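Local structure of OLD nuclease (Thermus scotoductus, 6P74) at residues S150-G153 with S154-R158; V350-R353 with F354-G357; E393-P396 with D397-C400. The protein degrades linear and supercoiled double-stranded DNA in the 5'-to-3' direction with divalent metal ions, and hydrolyses ATP in a DNA-stimulated reaction. All coordinates share one frame; numbering follows the deposited sequence.

Contact 1 of 3, residues S150-G153 with S154-R158; sequences SIRG and SILGR
The guanidinium of Arg152 lies against the first turn of the helix that begins at Ser154, one of its faces turned to the backbone of Gly157. Gly157 N sits 3.7 Å above the guanidinium plane, offset toward the rim of the group, and the nearest single pair is Arg152 NH2 with Gly157 CA, also 3.7 Å. Two torsions make this reach possible: CG stands opposite the backbone N (chi1 170°), and a bend at chi2 (75°) folds the chain forward, so that its end comes back to the helix although its first bond points away. Leu156 approaches the same arginine differently. Its side chain crosses that of Arg152 at about a right angle, and CD2 meets NH1 obliquely at 4.2 Å. Gly157 has no side chain to stand between the arginine and the helix backbone.

Gly153 occupies the N-cap position, where a short, weakly bonded strand segment, its Ile151 backbone bonded to Leu233, hands over to helix 154-166, at the inferred boundary between the N-terminal ATPase region and the dimerization domain. Its carbonyl oxygen takes the first helical bond, from Gly157 N at 3.1 Å. Leu156 CB flanks that oxygen at 3.9 Å, while Ile155 places CG2 beside the carbonyl carbon of Gly153 at 4.0 Å before the rest of its side chain leads away to Leu136, Leu138 and Phe263. The arginine's polar end is held from outside the turn, NH1 donating to the backbone oxygen of Leu231. Leu156 itself packs on Leu233 and on Phe219 of the second subunit.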
loop_
_atom_site.group_PDB
_atom_site.type_symbol
_atom_site.label_atom_id
_atom_site.label_comp_id
_atom_site.label_asym_id
_atom_site.label_seq_id
_atom_site.Cartn_x
_atom_site.Cartn_y
_atom_site.Cartn_z
ATOM N N SER A 150 -9.810 -1.057 19.957
ATOM C CA SER A 150 -10.570 0.170 19.743
ATOM C C SER A 150 -10.676 0.441 18.248
ATOM O O SER A 150 -9.897 -0.079 17.446
ATOM C CB SER A 150 -9.927 1.369 20.443
ATOM O OG SER A 150 -8.948 1.958 19.607
ATOM N N ILE A 151 -11.656 1.280 17.889
ATOM C CA ILE A 151 -11.901 1.701 16.513
ATOM C C ILE A 151 -12.144 3.205 16.512
ATOM O O ILE A 151 -12.493 3.801 17.530
ATOM C CB ILE A 151 -13.107 0.965 15.866
ATOM C CG1 ILE A 151 -14.394 1.248 16.632
ATOM C CG2 ILE A 151 -12.885 -0.547 15.809
ATOM C CD1 ILE A 151 -15.618 0.737 15.922
ATOM N N ARG A 152 -11.950 3.819 15.348
ATOM C CA ARG A 152 -12.261 5.232 15.167
ATOM C C ARG A 152 -11.982 5.641 13.724
ATOM O O ARG A 152 -11.124 5.056 13.056
ATOM C CB ARG A 152 -11.464 6.101 16.156
ATOM C CG ARG A 152 -11.521 7.620 15.897
ATOM C CD ARG A 152 -12.848 8.271 16.305
ATOM N NE ARG A 152 -13.071 9.552 15.621
ATOM C CZ ARG A 152 -14.118 10.355 15.820
ATOM N NH1 ARG A 152 -15.061 10.032 16.698
ATOM N NH2 ARG A 152 -14.221 11.492 15.138
ATOM N N GLY A 153 -12.715 6.632 13.235
ATOM C CA GLY A 153 -12.498 7.135 11.892
ATOM C C GLY A 153 -13.556 8.159 11.563
ATOM O O GLY A 153 -14.477 8.415 12.347
ATOM N N SER A 154 -13.410 8.756 10.381
ATOM C CA SER A 154 -14.426 9.690 9.911
ATOM C C SER A 154 -15.802 9.037 9.830
ATOM O O SER A 154 -16.813 9.746 9.744
ATOM C CB SER A 154 -14.016 10.259 8.551
ATOM O OG SER A 154 -13.484 9.247 7.715
ATOM N N ILE A 155 -15.860 7.701 9.880
ATOM C CA ILE A 155 -17.139 6.993 9.861
ATOM C C ILE A 155 -17.915 7.236 11.155
ATOM O O ILE A 155 -19.095 7.613 11.137
ATOM C CB ILE A 155 -16.908 5.491 9.616
ATOM C CG1 ILE A 155 -18.212 4.717 9.800
ATOM C CG2 ILE A 155 -15.815 4.958 10.541
ATOM C CD1 ILE A 155 -19.326 5.195 8.902
ATOM N N LEU A 156 -17.274 7.005 12.300
ATOM C CA LEU A 156 -17.921 7.313 13.567
ATOM C C LEU A 156 -18.154 8.812 13.703
ATOM O O LEU A 156 -19.209 9.249 14.179
ATOM C CB LEU A 156 -17.070 6.785 14.718
ATOM C CG LEU A 156 -17.706 6.828 16.103
ATOM C CD1 LEU A 156 -19.039 6.054 16.134
ATOM C CD2 LEU A 156 -16.716 6.243 17.082
ATOM N N GLY A 157 -17.183 9.617 13.258
ATOM C CA GLY A 157 -17.356 11.063 13.276
ATOM C C GLY A 157 -18.620 11.514 12.574
ATOM O O GLY A 157 -19.333 12.396 13.063
ATOM N N ARG A 158 -18.922 10.922 11.417
ATOM C CA ARG A 158 -20.148 11.319 10.740
ATOM C C ARG A 158 -21.370 10.888 11.544
ATOM O O ARG A 158 -22.388 11.591 11.545
ATOM C CB ARG A 158 -20.164 10.760 9.311
ATOM C CG ARG A 158 -21.462 10.961 8.541
ATOM C CD ARG A 158 -21.845 12.440 8.421
ATOM N NE ARG A 158 -23.194 12.627 7.868
ATOM C CZ ARG A 158 -24.327 12.577 8.579
ATOM N NH1 ARG A 158 -24.302 12.335 9.890
ATOM N NH2 ARG A 158 -25.498 12.767 7.978
#

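Contact 2 of 3, residues V350-R353 with F354-G357; sequences VRNR and FKLG
Lys355 turns back beside Asn352 through bends at chi2, chi3 and chi4, after a first torsion (chi1 -53°) that sets CG opposite its own carbonyl carbon; the exact course of this exposed chain is doubtful, since chi2 and chi3 are off the staggered positions and CG comes too close to Arg351 O. Asn352 makes the same first choice (chi1 -69°), and the two side chains run side by side, pointing the same way, with OD1 and NZ 3.6 Å apart. They are neighbours on the last turn of helix 341-355, in the inferred C-terminal part of the ATPase domain, where regular alpha-helical bonding gives out. Phe354 N still donates to Val350 O at 3.1 Å, with 150° at the hydrogen. Lys355 N has a regular partner in Arg351 O, although the place of that oxygen is less sure, and a weak second one in Asn352 O at 3.0 Å. Leu356 N reaches Asn352 O only weakly, at 3.5 Å, and Leu356 is no longer helical.

The arginines bind neighbouring parts of the chain: Arg353 forms a salt bridge with Glu413 on helix 409-422, and Arg351 pairs with Asp348 and Glu321 and donates to Asn318 O. A bound buffer molecule, HEPES, lies close to the lysine. The phenyl group of Phe354 leads away from the preceding turn to pack on Arg364, while its CB remains 3.7 Å from Val350 O. Past the last turn, Leu356 brings CG to 3.6 Å from Asn352 O.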
loop_
_atom_site.group_PDB
_atom_site.type_symbol
_atom_site.label_atom_id
_atom_site.label_comp_id
_atom_site.label_asym_id
_atom_site.label_seq_id
_atom_site.Cartn_x
_atom_site.Cartn_y
_atom_site.Cartn_z
ATOM N N VAL A 350 -36.832 -10.471 -17.757
ATOM C CA VAL A 350 -36.518 -11.866 -17.479
ATOM C C VAL A 350 -36.494 -12.093 -15.981
ATOM O O VAL A 350 -36.919 -13.139 -15.493
ATOM C CB VAL A 350 -35.176 -12.262 -18.138
ATOM C CG1 VAL A 350 -34.690 -13.575 -17.586
ATOM C CG2 VAL A 350 -35.317 -12.353 -19.660
ATOM N N ARG A 351 -36.022 -11.104 -15.225
ATOM C CA ARG A 351 -36.016 -11.236 -13.776
ATOM C C ARG A 351 -37.435 -11.332 -13.231
ATOM O O ARG A 351 -37.694 -12.096 -12.294
ATOM C CB ARG A 351 -35.262 -10.063 -13.150
ATOM C CG ARG A 351 -35.398 -9.990 -11.639
ATOM C CD ARG A 351 -34.486 -8.942 -11.055
ATOM N NE ARG A 351 -34.791 -7.619 -11.598
ATOM C CZ ARG A 351 -33.962 -6.575 -11.556
ATOM N NH1 ARG A 351 -32.750 -6.692 -11.006
ATOM N NH2 ARG A 351 -34.339 -5.409 -12.079
ATOM N N ASN A 352 -38.373 -10.588 -13.826
ATOM C CA ASN A 352 -39.761 -10.622 -13.373
ATOM C C ASN A 352 -40.428 -11.943 -13.716
ATOM O O ASN A 352 -41.196 -12.477 -12.908
ATOM C CB ASN A 352 -40.557 -9.470 -13.989
ATOM C CG ASN A 352 -40.145 -8.112 -13.451
ATOM O OD1 ASN A 352 -39.603 -7.988 -12.341
ATOM N ND2 ASN A 352 -40.401 -7.077 -14.239
ATOM N N ARG A 353 -40.189 -12.463 -14.922
ATOM C CA ARG A 353 -40.774 -13.751 -15.279
ATOM C C ARG A 353 -40.292 -14.833 -14.336
ATOM O O ARG A 353 -41.034 -15.773 -14.034
ATOM C CB ARG A 353 -40.432 -14.148 -16.722
ATOM C CG ARG A 353 -41.064 -13.310 -17.806
ATOM C CD ARG A 353 -40.298 -13.456 -19.142
ATOM N NE ARG A 353 -40.736 -14.593 -19.949
ATOM C CZ ARG A 353 -40.141 -15.789 -19.957
ATOM N NH1 ARG A 353 -39.063 -16.029 -19.188
ATOM N NH2 ARG A 353 -40.624 -16.754 -20.749
ATOM N N PHE A 354 -39.054 -14.720 -13.861
ATOM C CA PHE A 354 -38.567 -15.714 -12.923
ATOM C C PHE A 354 -39.222 -15.558 -11.553
ATOM O O PHE A 354 -39.460 -16.554 -10.863
ATOM C CB PHE A 354 -37.052 -15.632 -12.805
ATOM C CG PHE A 354 -36.504 -16.517 -11.734
ATOM C CD1 PHE A 354 -36.349 -17.888 -11.965
ATOM C CD2 PHE A 354 -36.193 -15.995 -10.482
ATOM C CE1 PHE A 354 -35.866 -18.723 -10.966
ATOM C CE2 PHE A 354 -35.700 -16.818 -9.468
ATOM C CZ PHE A 354 -35.533 -18.193 -9.714
ATOM N N LYS A 355 -39.552 -14.328 -11.155
ATOM C CA LYS A 355 -40.117 -14.121 -9.826
ATOM C C LYS A 355 -41.521 -14.714 -9.677
ATOM O O LYS A 355 -41.961 -14.930 -8.546
ATOM C CB LYS A 355 -40.129 -12.626 -9.474
ATOM C CG LYS A 355 -38.774 -11.917 -9.624
ATOM C CD LYS A 355 -38.535 -10.812 -8.577
ATOM C CE LYS A 355 -39.827 -10.122 -8.112
ATOM N NZ LYS A 355 -40.258 -8.929 -8.926
ATOM N N LEU A 356 -42.228 -15.013 -10.765
ATOM C CA LEU A 356 -43.509 -15.716 -10.649
ATOM C C LEU A 356 -43.230 -17.200 -10.444
ATOM O O LEU A 356 -42.891 -17.920 -11.387
ATOM C CB LEU A 356 -44.371 -15.511 -11.887
ATOM C CG LEU A 356 -44.340 -14.201 -12.671
ATOM C CD1 LEU A 356 -44.985 -14.451 -14.034
ATOM C CD2 LEU A 356 -45.032 -13.048 -11.932
ATOM N N GLY A 357 -43.384 -17.675 -9.211
ATOM C CA GLY A 357 -43.156 -19.073 -8.900
ATOM C C GLY A 357 -41.717 -19.469 -8.652
ATOM O O GLY A 357 -41.479 -20.533 -8.071
#

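Contact 3 of 3, residues E393-P396 with D397-C400; sequences EVDP and DAEC
Glu399 N is gripped by two carbonyl oxygens, donating to Asp395 O at 3.1 Å and, weakly, to Pro396 O at 3.3 Å. Asp395 serves the turn with its carboxylate as well. OD1 accepts from Asp397 N at 3.2 Å, which makes an Asx turn with Pro396 in between, and this donor stands above the carboxylate plane, 58° out of it. CG opposite the backbone N (chi1 177°) swings the carboxylate forward over the turn, where OD2 also touches Ala398 CB at 3.7 Å. The price is a close pair of acids: OD1 lies 3.7 Å from Asp397 OD2, the two carboxylates nearly perpendicular, which may disfavour full ionisation of both.

Asp397 to Cys400 form a type I beta turn, closed by Cys400 N donating to Asp397 O. Glu399 turns its CG back over Asp395 O (3.4 Å) and, crossing Val394 at about a right angle, against Val394 CG1 (3.9 Å). The segment belongs to the Toprim domain, where it leads from the Schellman end of helix 379-391 at Glu393 to strand 401-405, while Val394 and Pro396 pack back on Phe389 of that helix.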
loop_
_atom_site.group_PDB
_atom_site.type_symbol
_atom_site.label_atom_id
_atom_site.label_comp_id
_atom_site.label_asym_id
_atom_site.label_seq_id
_atom_site.Cartn_x
_atom_site.Cartn_y
_atom_site.Cartn_z
ATOM N N GLU A 393 -13.141 -37.434 -13.938
ATOM C CA GLU A 393 -11.892 -37.134 -13.248
ATOM C C GLU A 393 -11.546 -35.658 -13.377
ATOM O O GLU A 393 -10.396 -35.287 -13.610
ATOM C CB GLU A 393 -10.749 -38.024 -13.745
ATOM C CG GLU A 393 -10.684 -39.382 -13.046
ATOM C CD GLU A 393 -9.810 -40.397 -13.786
ATOM O OE1 GLU A 393 -9.688 -40.277 -15.028
ATOM O OE2 GLU A 393 -9.249 -41.313 -13.130
ATOM N N VAL A 394 -12.564 -34.818 -13.226
ATOM C CA VAL A 394 -12.417 -33.373 -13.103
ATOM C C VAL A 394 -12.955 -32.945 -11.741
ATOM O O VAL A 394 -14.026 -33.396 -11.312
ATOM C CB VAL A 394 -13.153 -32.610 -14.229
ATOM C CG1 VAL A 394 -13.048 -31.109 -14.006
ATOM C CG2 VAL A 394 -12.612 -33.009 -15.617
ATOM N N ASP A 395 -12.206 -32.066 -11.062
ATOM C CA ASP A 395 -12.683 -31.468 -9.824
ATOM C C ASP A 395 -13.137 -30.043 -10.096
ATOM O O ASP A 395 -12.287 -29.155 -10.302
ATOM C CB ASP A 395 -11.596 -31.488 -8.754
ATOM C CG ASP A 395 -12.031 -30.800 -7.461
ATOM O OD1 ASP A 395 -13.231 -30.439 -7.319
ATOM O OD2 ASP A 395 -11.160 -30.611 -6.588
ATOM N N PRO A 396 -14.441 -29.765 -10.097
ATOM C CA PRO A 396 -14.891 -28.426 -10.512
ATOM C C PRO A 396 -14.417 -27.325 -9.598
ATOM O O PRO A 396 -14.203 -26.199 -10.064
ATOM C CB PRO A 396 -16.425 -28.545 -10.526
ATOM C CG PRO A 396 -16.749 -29.815 -9.788
ATOM C CD PRO A 396 -15.547 -30.708 -9.888
ATOM N N ASP A 397 -14.234 -27.604 -8.307
ATOM C CA ASP A 397 -13.713 -26.563 -7.427
ATOM C C ASP A 397 -12.280 -26.202 -7.802
ATOM O O ASP A 397 -11.925 -25.017 -7.845
ATOM C CB ASP A 397 -13.802 -27.004 -5.965
ATOM C CG ASP A 397 -15.206 -27.439 -5.567
ATOM O OD1 ASP A 397 -16.171 -26.684 -5.833
ATOM O OD2 ASP A 397 -15.343 -28.553 -5.009
ATOM N N ALA A 398 -11.444 -27.201 -8.097
ATOM C CA ALA A 398 -10.065 -26.895 -8.473
ATOM C C ALA A 398 -9.989 -26.163 -9.815
ATOM O O ALA A 398 -9.055 -25.381 -10.040
ATOM C CB ALA A 398 -9.231 -28.179 -8.510
ATOM N N GLU A 399 -10.953 -26.391 -10.709
ATOM C CA GLU A 399 -10.951 -25.761 -12.023
ATOM C C GLU A 399 -11.708 -24.443 -12.048
ATOM O O GLU A 399 -11.802 -23.825 -13.118
ATOM C CB GLU A 399 -11.554 -26.712 -13.064
ATOM C CG GLU A 399 -10.839 -28.057 -13.186
ATOM C CD GLU A 399 -9.433 -27.901 -13.717
ATOM O OE1 GLU A 399 -8.535 -28.674 -13.302
ATOM O OE2 GLU A 399 -9.234 -26.985 -14.544
ATOM N N CYS A 400 -12.243 -24.011 -10.896
ATOM C CA CYS A 400 -13.117 -22.832 -10.774
ATOM C C CYS A 400 -14.285 -22.886 -11.757
ATOM O O CYS A 400 -14.636 -21.889 -12.394
ATOM C CB CYS A 400 -12.341 -21.527 -10.932
ATOM S SG CYS A 400 -10.952 -21.361 -9.783
#

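In the fold
The three contacts follow one another along the chain, and each marks a place where a regular element starts, ends or turns. Contact 1 opens helix 154-166 at the inferred edge of the dimerization domain; contact 2 closes helix 341-355 in the inferred C-terminal part of the ATPase domain; contact 3 joins helix 379-391 to strand 401-405, an outermost strand of the parallel Toprim sheet. None touches another. The centre of contact 1 lies about 42 Å from that of contact 2 and about 43 Å from that of contact 3, across the centre of the chain, whereas contacts 2 and 3 are about 31 Å apart. The separation of contacts 1 and 3 fits a Toprim domain that faces away from the dimerization domain.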